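Long-range contacts in acetyltransferase (PDB 7BYY), which acetylates aminoacyl-tRNAs, probably including glycyl-tRNA, from acetyl-CoA as the GNAT-family toxin of a toxin-antitoxin system: residues G26-F30 with V41-K46; Q29-G33 with G104-Q110; V98-G104 with L118-F122. The protein carries 1 engineered substitution. One frame throughout, in Å; residues are numbered along the deposited sequence.

Contact 1: G26-F30 with V41-K46; sequences GQKQF and VRASLK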
loop_
_atom_site.group_PDB
_atom_site.type_symbol
_atom_site.label_atom_id
_atom_site.label_comp_id
_atom_site.label_asym_id
_atom_site.label_seq_id
_atom_site.Cartn_x
_atom_site.Cartn_y
_atom_site.Cartn_z
ATOM N N GLY A 26 -0.515 25.785 -16.397
ATOM C CA GLY A 26 -1.025 24.737 -17.253
ATOM C C GLY A 26 -1.878 23.699 -16.558
ATOM O O GLY A 26 -2.519 22.895 -17.241
ATOM N N GLN A 27 -1.919 23.693 -15.224
ATOM C CA GLN A 27 -2.704 22.692 -14.511
ATOM C C GLN A 27 -4.202 22.902 -14.715
ATOM O O GLN A 27 -4.962 21.930 -14.803
ATOM C CB GLN A 27 -2.350 22.723 -13.024
ATOM C CG GLN A 27 -3.154 21.766 -12.168
ATOM C CD GLN A 27 -2.651 21.703 -10.740
ATOM O OE1 GLN A 27 -1.537 22.139 -10.440
ATOM N NE2 GLN A 27 -3.469 21.149 -9.848
ATOM N N LYS A 28 -4.644 24.160 -14.802
ATOM C CA LYS A 28 -6.070 24.449 -14.941
ATOM C C LYS A 28 -6.625 24.040 -16.298
ATOM O O LYS A 28 -7.848 23.955 -16.451
ATOM C CB LYS A 28 -6.336 25.937 -14.712
ATOM C CG LYS A 28 -6.463 26.326 -13.253
ATOM C CD LYS A 28 -6.511 27.838 -13.086
ATOM C CE LYS A 28 -7.671 28.449 -13.857
ATOM N NZ LYS A 28 -7.701 29.933 -13.726
ATOM N N GLN A 29 -5.767 23.831 -17.297
ATOM C CA GLN A 29 -6.214 23.320 -18.589
ATOM C C GLN A 29 -5.581 21.972 -18.921
ATOM O O GLN A 29 -6.305 20.984 -19.068
ATOM C CB GLN A 29 -5.938 24.371 -19.671
ATOM C CG GLN A 29 -6.204 25.796 -19.177
ATOM C CD GLN A 29 -6.626 26.742 -20.280
ATOM O OE1 GLN A 29 -7.730 27.294 -20.251
ATOM N NE2 GLN A 29 -5.748 26.943 -21.259
ATOM N N PHE A 30 -4.255 21.883 -18.989
ATOM C CA PHE A 30 -3.541 20.609 -19.118
ATOM C C PHE A 30 -4.117 19.737 -20.242
ATOM O O PHE A 30 -4.723 18.692 -20.017
ATOM C CB PHE A 30 -3.548 19.854 -17.786
ATOM C CG PHE A 30 -2.602 18.689 -17.754
ATOM C CD1 PHE A 30 -1.236 18.892 -17.643
ATOM C CD2 PHE A 30 -3.075 17.394 -17.844
ATOM C CE1 PHE A 30 -0.367 17.821 -17.619
ATOM C CE2 PHE A 30 -2.211 16.321 -17.822
ATOM C CZ PHE A 30 -0.855 16.535 -17.708
ATOM N N VAL A 41 -7.506 16.399 -13.837
ATOM C CA VAL A 41 -6.472 17.305 -13.350
ATOM C C VAL A 41 -7.025 18.715 -13.192
ATOM O O VAL A 41 -6.717 19.411 -12.215
ATOM C CB VAL A 41 -5.255 17.274 -14.294
ATOM C CG1 VAL A 41 -4.137 18.157 -13.758
ATOM C CG2 VAL A 41 -4.772 15.846 -14.495
ATOM N N ARG A 42 -7.857 19.158 -14.139
ATOM C CA ARG A 42 -8.358 20.527 -14.085
ATOM C C ARG A 42 -9.236 20.753 -12.862
ATOM O O ARG A 42 -9.068 21.749 -12.150
ATOM C CB ARG A 42 -9.140 20.856 -15.354
ATOM C CG ARG A 42 -8.315 20.859 -16.618
ATOM C CD ARG A 42 -9.177 21.270 -17.799
ATOM N NE ARG A 42 -8.876 20.499 -19.000
ATOM C CZ ARG A 42 -8.853 21.013 -20.225
ATOM N NH1 ARG A 42 -9.110 22.300 -20.404
ATOM N NH2 ARG A 42 -8.560 20.243 -21.266
ATOM N N ALA A 43 -10.159 19.833 -12.588
ATOM C CA ALA A 43 -11.217 20.063 -11.614
ATOM C C ALA A 43 -11.125 19.210 -10.356
ATOM O O ALA A 43 -11.569 19.659 -9.298
ATOM C CB ALA A 43 -12.588 19.828 -12.261
ATOM N N SER A 44 -10.577 17.997 -10.431
ATOM C CA SER A 44 -10.686 17.045 -9.333
ATOM C C SER A 44 -9.361 16.642 -8.705
ATOM O O SER A 44 -9.367 15.868 -7.740
ATOM C CB SER A 44 -11.413 15.780 -9.809
ATOM O OG SER A 44 -11.278 14.731 -8.864
ATOM N N LEU A 45 -8.228 17.135 -9.210
ATOM C CA LEU A 45 -6.940 16.665 -8.710
ATOM C C LEU A 45 -6.706 17.100 -7.267
ATOM O O LEU A 45 -6.221 16.311 -6.446
ATOM C CB LEU A 45 -5.813 17.169 -9.610
ATOM C CG LEU A 45 -4.397 17.000 -9.054
ATOM C CD1 LEU A 45 -4.021 15.525 -8.936
ATOM C CD2 LEU A 45 -3.389 17.756 -9.902
ATOM N N LYS A 46 -7.050 18.348 -6.941
ATOM C CA LYS A 46 -6.770 18.878 -5.610
ATOM C C LYS A 46 -7.546 18.128 -4.532
ATOM O O LYS A 46 -6.995 17.798 -3.475
ATOM C CB LYS A 46 -7.103 20.370 -5.564
ATOM C CG LYS A 46 -6.140 21.260 -6.332
ATOM C CD LYS A 46 -6.368 22.718 -5.982
ATOM C CE LYS A 46 -5.114 23.549 -6.193
ATOM N NZ LYS A 46 -5.191 24.865 -5.487
#
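Gln-27 stretches along the helix, its extended chain crossing the side chains of Val-41 and Leu-45 at about a right angle. With CG anti to the backbone N (chi1 177°), the chain runs first past the valine, where Gln-27 CG stands 4.1 Å from Val-41 CG1. The amide is carried on to Leu-45, and there Gln-27 NE2 rests 3.4 Å from Leu-45 CD2. The rotation of that amide is fixed from outside the pair: NE2 bonds to the hydroxyl of Tyr-18 and OE1 accepts from Tyr-24 N. Leu-45 itself also leans on Tyr-18.

Val-41 has a branch for each neighbour. CG1 faces Gln-27, while Val-41 CG2 reaches the Phe-30 ring at a slant, 4.1 Å from Phe-30 CD2. Leu-67 of strand 67-79 touches Gln-27, Phe-30 and Val-41 alike, and closes this apolar patch.

Arg-42 works on the other flank. Its aliphatic chain runs alongside the Lys-28 carbonyl, and a bend at chi3 (-141°) then turns the guanidinium, which is modelled with one face toward Gln-29 O. The fit there is too close, and its detail is doubtful. Asp-38 offers Arg-42 NH2 a long, weak ion pair.

The 26-30 loop follows the first strand of the GNAT sheet and folds back on helix 35-50, to which it leads. No hydrogen bond joins the two segments, and the glutamine's amide is held by residues outside the pair. The contact itself is therefore essentially non-polar and rests on apolar packing; any electrostatic share of Arg-42 stays open, because its head group is poorly placed.

Contact 2: Q29-G33 with G104-Q110; sequences QFDCG and GVARKYQ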
loop_
_atom_site.group_PDB
_atom_site.type_symbol
_atom_site.label_atom_id
_atom_site.label_comp_id
_atom_site.label_asym_id
_atom_site.label_seq_id
_atom_site.Cartn_x
_atom_site.Cartn_y
_atom_site.Cartn_z
ATOM N N GLN A 29 -5.767 23.831 -17.297
ATOM C CA GLN A 29 -6.214 23.320 -18.589
ATOM C C GLN A 29 -5.581 21.972 -18.921
ATOM O O GLN A 29 -6.305 20.984 -19.068
ATOM C CB GLN A 29 -5.938 24.371 -19.671
ATOM C CG GLN A 29 -6.204 25.796 -19.177
ATOM C CD GLN A 29 -6.626 26.742 -20.280
ATOM O OE1 GLN A 29 -7.730 27.294 -20.251
ATOM N NE2 GLN A 29 -5.748 26.943 -21.259
ATOM N N PHE A 30 -4.255 21.883 -18.989
ATOM C CA PHE A 30 -3.541 20.609 -19.118
ATOM C C PHE A 30 -4.117 19.737 -20.242
ATOM O O PHE A 30 -4.723 18.692 -20.017
ATOM C CB PHE A 30 -3.548 19.854 -17.786
ATOM C CG PHE A 30 -2.602 18.689 -17.754
ATOM C CD1 PHE A 30 -1.236 18.892 -17.643
ATOM C CD2 PHE A 30 -3.075 17.394 -17.844
ATOM C CE1 PHE A 30 -0.367 17.821 -17.619
ATOM C CE2 PHE A 30 -2.211 16.321 -17.822
ATOM C CZ PHE A 30 -0.855 16.535 -17.708
ATOM N N ASP A 31 -3.929 20.207 -21.469
ATOM C CA ASP A 31 -4.310 19.412 -22.632
ATOM C C ASP A 31 -3.311 18.275 -22.818
ATOM O O ASP A 31 -2.153 18.510 -23.180
ATOM C CB ASP A 31 -4.376 20.291 -23.877
ATOM C CG ASP A 31 -4.999 19.576 -25.056
ATOM O OD1 ASP A 31 -5.509 18.451 -24.867
ATOM O OD2 ASP A 31 -4.984 20.137 -26.171
ATOM N N CYS A 32 -3.753 17.038 -22.583
ATOM C CA CYS A 32 -2.875 15.879 -22.674
ATOM C C CYS A 32 -3.342 14.822 -23.670
ATOM O O CYS A 32 -2.637 13.822 -23.861
ATOM C CB CYS A 32 -2.707 15.231 -21.293
ATOM S SG CYS A 32 -3.918 13.942 -20.906
ATOM N N GLY A 33 -4.501 15.001 -24.304
ATOM C CA GLY A 33 -5.005 14.067 -25.284
ATOM C C GLY A 33 -6.004 13.061 -24.748
ATOM O O GLY A 33 -6.718 12.436 -25.543
ATOM N N GLY A 104 -0.636 11.004 -17.637
ATOM C CA GLY A 104 -0.759 11.788 -18.852
ATOM C C GLY A 104 0.344 12.816 -18.960
ATOM O O GLY A 104 0.761 13.404 -17.962
ATOM N N VAL A 105 0.817 13.019 -20.187
ATOM C CA VAL A 105 1.801 14.045 -20.510
ATOM C C VAL A 105 1.109 15.096 -21.364
ATOM O O VAL A 105 0.420 14.755 -22.333
ATOM C CB VAL A 105 3.018 13.454 -21.244
ATOM C CG1 VAL A 105 3.883 14.569 -21.826
ATOM C CG2 VAL A 105 3.832 12.572 -20.312
ATOM N N ALA A 106 1.284 16.366 -21.001
ATOM C CA ALA A 106 0.699 17.450 -21.776
ATOM C C ALA A 106 1.149 17.365 -23.231
ATOM O O ALA A 106 2.275 16.961 -23.535
ATOM C CB ALA A 106 1.077 18.805 -21.177
ATOM N N ARG A 107 0.247 17.748 -24.137
ATOM C CA ARG A 107 0.457 17.471 -25.556
ATOM C C ARG A 107 1.665 18.216 -26.110
ATOM O O ARG A 107 2.377 17.693 -26.974
ATOM C CB ARG A 107 -0.800 17.822 -26.350
ATOM C CG ARG A 107 -1.854 16.726 -26.349
ATOM C CD ARG A 107 -2.769 16.848 -27.549
ATOM N NE ARG A 107 -3.389 18.167 -27.611
ATOM C CZ ARG A 107 -3.648 18.818 -28.739
ATOM N NH1 ARG A 107 -3.340 18.273 -29.908
ATOM N NH2 ARG A 107 -4.215 20.016 -28.696
ATOM N N LYS A 108 1.915 19.433 -25.632
ATOM C CA LYS A 108 3.047 20.195 -26.146
ATOM C C LYS A 108 4.389 19.701 -25.617
ATOM O O LYS A 108 5.421 20.284 -25.965
ATOM C CB LYS A 108 2.875 21.684 -25.837
ATOM C CG LYS A 108 2.948 22.058 -24.373
ATOM C CD LYS A 108 3.247 23.541 -24.230
ATOM C CE LYS A 108 2.430 24.166 -23.119
ATOM N NZ LYS A 108 2.686 25.630 -23.004
ATOM N N TYR A 109 4.400 18.652 -24.791
ATOM C CA TYR A 109 5.627 17.985 -24.377
ATOM C C TYR A 109 5.690 16.533 -24.825
ATOM O O TYR A 109 6.678 15.852 -24.526
ATOM C CB TYR A 109 5.794 18.031 -22.853
ATOM C CG TYR A 109 5.588 19.388 -22.232
ATOM C CD1 TYR A 109 4.333 19.785 -21.794
ATOM C CD2 TYR A 109 6.651 20.268 -22.064
ATOM C CE1 TYR A 109 4.135 21.020 -21.217
ATOM C CE2 TYR A 109 6.463 21.509 -21.486
ATOM C CZ TYR A 109 5.202 21.877 -21.067
ATOM O OH TYR A 109 5.003 23.107 -20.496
ATOM N N GLN A 110 4.669 16.035 -25.516
ATOM C CA GLN A 110 4.648 14.640 -25.923
ATOM C C GLN A 110 5.712 14.376 -26.988
ATOM O O GLN A 110 6.369 15.290 -27.495
ATOM C CB GLN A 110 3.261 14.253 -26.436
ATOM C CG GLN A 110 2.194 14.212 -25.351
ATOM C CD GLN A 110 0.818 13.869 -25.891
ATOM O OE1 GLN A 110 0.641 13.678 -27.095
ATOM N NE2 GLN A 110 -0.166 13.792 -25.001
HETATM O O HOH W 1 -1.240 11.294 -22.228
#
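Cys-32 and Ala-106 bring the two backbones closest, with their CA atoms 4.0 Å apart, and the dense part of the contact is built round them. Asp-31 O accepts the backbone N-H of Arg-107, N to O 2.7 Å, and the same oxygen also receives a CA-H contact from Ala-106. Cys-32 CB packs against Val-105 O. Beside it, the Phe-30 ring presents its edge to Gly-104: CZ is 3.5 Å from Gly-104 O, while CE1 packs on the methyl of Ala-106.

Strand 94-105 ends here and runs through a 3-10 turn at 107-109 toward helix 114-132. In GNAT enzymes this connection is the loop that receives the pyrophosphate of acetyl-CoA; the 29-33 loop therefore packs beside the connection that in relatives meets the cofactor. Gln-110 ties this connection to the 29-33 loop: NE2 gives a straight bond of 2.9 Å to Val-105 O, and a bent, weak one to Cys-32 O. A water adds weak links between Cys-32 O and Val-105 N.

Toward solvent, the packing gives way to charge. Asp-31 has CG anti to its own N (chi1 -170°), which carries the carboxylate out to Arg-107. Asp-31 OD2 alone takes both Arg-107 NH2 (2.6 Å), on its syn side, and, weakly, Arg-107 NE (2.9 Å). OD2 lies in the guanidinium plane, but the two flat groups are twisted 53° apart. Asp-38 OD2 comes close to Asp-31 OD1, and the arginine's charge may ease that like-charged approach.

Contact 3: V98-G104 with L118-F122; sequences VRLVMLG and LLCDF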
loop_
_atom_site.group_PDB
_atom_site.type_symbol
_atom_site.label_atom_id
_atom_site.label_comp_id
_atom_site.label_asym_id
_atom_site.label_seq_id
_atom_site.Cartn_x
_atom_site.Cartn_y
_atom_site.Cartn_z
ATOM N N VAL A 98 0.085 -1.995 -6.203
ATOM C CA VAL A 98 -0.142 -0.568 -6.382
ATOM C C VAL A 98 -0.767 -0.372 -7.756
ATOM O O VAL A 98 -0.201 -0.800 -8.768
ATOM C CB VAL A 98 1.160 0.235 -6.244
ATOM C CG1 VAL A 98 0.954 1.659 -6.742
ATOM C CG2 VAL A 98 1.631 0.230 -4.796
ATOM N N ARG A 99 -1.935 0.261 -7.801
ATOM C CA ARG A 99 -2.614 0.491 -9.068
ATOM C C ARG A 99 -2.230 1.852 -9.632
ATOM O O ARG A 99 -2.306 2.867 -8.933
ATOM C CB ARG A 99 -4.133 0.407 -8.914
ATOM C CG ARG A 99 -4.866 0.738 -10.207
ATOM C CD ARG A 99 -6.365 0.604 -10.072
ATOM N NE ARG A 99 -6.853 1.224 -8.848
ATOM C CZ ARG A 99 -8.096 1.659 -8.676
ATOM N NH1 ARG A 99 -8.979 1.545 -9.663
ATOM N NH2 ARG A 99 -8.453 2.209 -7.519
ATOM N N LEU A 100 -1.815 1.863 -10.897
ATOM C CA LEU A 100 -1.608 3.097 -11.645
ATOM C C LEU A 100 -2.924 3.446 -12.327
ATOM O O LEU A 100 -3.368 2.737 -13.236
ATOM C CB LEU A 100 -0.481 2.932 -12.661
ATOM C CG LEU A 100 0.039 4.213 -13.310
ATOM C CD1 LEU A 100 0.610 5.129 -12.252
ATOM C CD2 LEU A 100 1.086 3.903 -14.365
ATOM N N VAL A 101 -3.562 4.524 -11.879
ATOM C CA VAL A 101 -4.883 4.869 -12.388
ATOM C C VAL A 101 -4.842 5.952 -13.461
ATOM O O VAL A 101 -5.799 6.067 -14.242
ATOM C CB VAL A 101 -5.826 5.283 -11.237
ATOM C CG1 VAL A 101 -5.679 4.322 -10.067
ATOM C CG2 VAL A 101 -5.555 6.705 -10.799
ATOM N N MET A 102 -3.764 6.729 -13.542
ATOM C CA MET A 102 -3.684 7.793 -14.530
ATOM C C MET A 102 -2.231 8.181 -14.737
ATOM O O MET A 102 -1.465 8.271 -13.774
ATOM C CB MET A 102 -4.493 9.020 -14.099
ATOM C CG MET A 102 -5.799 9.183 -14.840
ATOM S SD MET A 102 -6.783 10.540 -14.189
ATOM C CE MET A 102 -7.105 9.951 -12.526
ATOM N N LEU A 103 -1.863 8.407 -15.996
ATOM C CA LEU A 103 -0.563 8.991 -16.308
ATOM C C LEU A 103 -0.695 9.686 -17.653
ATOM O O LEU A 103 -0.866 9.022 -18.681
ATOM C CB LEU A 103 0.534 7.933 -16.327
ATOM C CG LEU A 103 1.801 8.258 -17.123
ATOM C CD1 LEU A 103 2.544 9.417 -16.499
ATOM C CD2 LEU A 103 2.702 7.043 -17.198
ATOM N N GLY A 104 -0.636 11.004 -17.637
ATOM C CA GLY A 104 -0.759 11.788 -18.852
ATOM C C GLY A 104 0.344 12.816 -18.960
ATOM O O GLY A 104 0.761 13.404 -17.962
ATOM N N LEU A 118 8.298 9.994 -16.302
ATOM C CA LEU A 118 7.327 9.916 -15.218
ATOM C C LEU A 118 7.159 8.490 -14.717
ATOM O O LEU A 118 6.925 8.282 -13.520
ATOM C CB LEU A 118 5.982 10.472 -15.675
ATOM C CG LEU A 118 5.574 11.759 -14.962
ATOM C CD1 LEU A 118 4.303 12.315 -15.557
ATOM C CD2 LEU A 118 5.432 11.538 -13.461
ATOM N N LEU A 119 7.264 7.502 -15.607
ATOM C CA LEU A 119 7.108 6.119 -15.176
ATOM C C LEU A 119 8.287 5.665 -14.327
ATOM O O LEU A 119 8.107 4.928 -13.351
ATOM C CB LEU A 119 6.937 5.205 -16.386
ATOM C CG LEU A 119 6.360 3.832 -16.043
ATOM C CD1 LEU A 119 4.887 3.941 -15.680
ATOM C CD2 LEU A 119 6.561 2.864 -17.188
ATOM N N CYS A 120 9.501 6.091 -14.678
ATOM C CA CYS A 120 10.653 5.721 -13.867
ATOM C C CYS A 120 10.658 6.462 -12.536
ATOM O O CYS A 120 11.121 5.916 -11.528
ATOM C CB CYS A 120 11.951 5.973 -14.635
ATOM S SG CYS A 120 12.608 4.493 -15.458
ATOM N N ASP A 121 10.140 7.693 -12.505
ATOM C CA ASP A 121 9.965 8.367 -11.222
ATOM C C ASP A 121 8.858 7.713 -10.407
ATOM O O ASP A 121 8.920 7.702 -9.171
ATOM C CB ASP A 121 9.669 9.853 -11.435
ATOM C CG ASP A 121 10.899 10.637 -11.856
ATOM O OD1 ASP A 121 10.767 11.543 -12.707
ATOM O OD2 ASP A 121 11.999 10.343 -11.340
ATOM N N PHE A 122 7.848 7.157 -11.077
ATOM C CA PHE A 122 6.816 6.405 -10.373
ATOM C C PHE A 122 7.351 5.063 -9.889
ATOM O O PHE A 122 6.993 4.604 -8.798
ATOM C CB PHE A 122 5.605 6.212 -11.286
ATOM C CG PHE A 122 4.612 5.213 -10.775
ATOM C CD1 PHE A 122 3.789 5.523 -9.703
ATOM C CD2 PHE A 122 4.494 3.967 -11.369
ATOM C CE1 PHE A 122 2.870 4.604 -9.231
ATOM C CE2 PHE A 122 3.581 3.046 -10.902
ATOM C CZ PHE A 122 2.765 3.365 -9.833
#
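Leu-100 presses a methyl onto the ring of Phe-122 in a CH-pi contact: CD1 stands 3.7 Å from the ring centroid, only 13° off the normal and thus over the middle of one face. The same ring meets Val-98 at its edge, Phe-122 CZ lying 4.0 Å from Val-98 CG1. Both branched side chains slide past the phenylalanine in opposite directions.

The remaining contacts are leucine against leucine. Leu-119 CD1 sits between two strand residues, 4.0 Å from Leu-100 CD2 and 4.1 Å from Leu-103 CD2; it crosses Leu-103 at about a right angle. Leu-103 uses its other methyl on Leu-118, where the two CD1 atoms approach to 3.5 Å. No hydrogen bond crosses the contact.

Leu-103 can join Leu-100 on this face because Val-101 and Met-102 both face Thr-72, a classic beta bulge that shifts the alternation of the strand. Such a bulge in the fourth strand is a familiar feature of GNAT proteins. Segment 118-122 of helix 114-132 runs at 139° to segment 98-104 of strand 94-105, roughly antiparallel, within a beta-alpha-beta unit completed by strand 137-142, whose Val-138 touches Leu-100 and Phe-122; Phe-149 and Tyr-150 of helix 147-151 adjoin Leu-103.

The three contacts trace a path from the outside of the subunit to its core. Contact 3 lies about 1 Å from the chain's centre, contact 2 about 15 Å and contact 1 about 17 Å (centre to centre). Contacts 1 and 2, with centres about 11 Å apart, share Phe-30, whose ring is wedged between helix 35-50 and the end of strand 94-105. Gly-104 links contact 2 to contact 3, about 15 Å away between centres. Contact 2 packs the 29-33 loop on the start of the strand-to-helix connection where GNAT relatives hold acetyl-CoA, and contact 3 packs the helix that follows against the sheet.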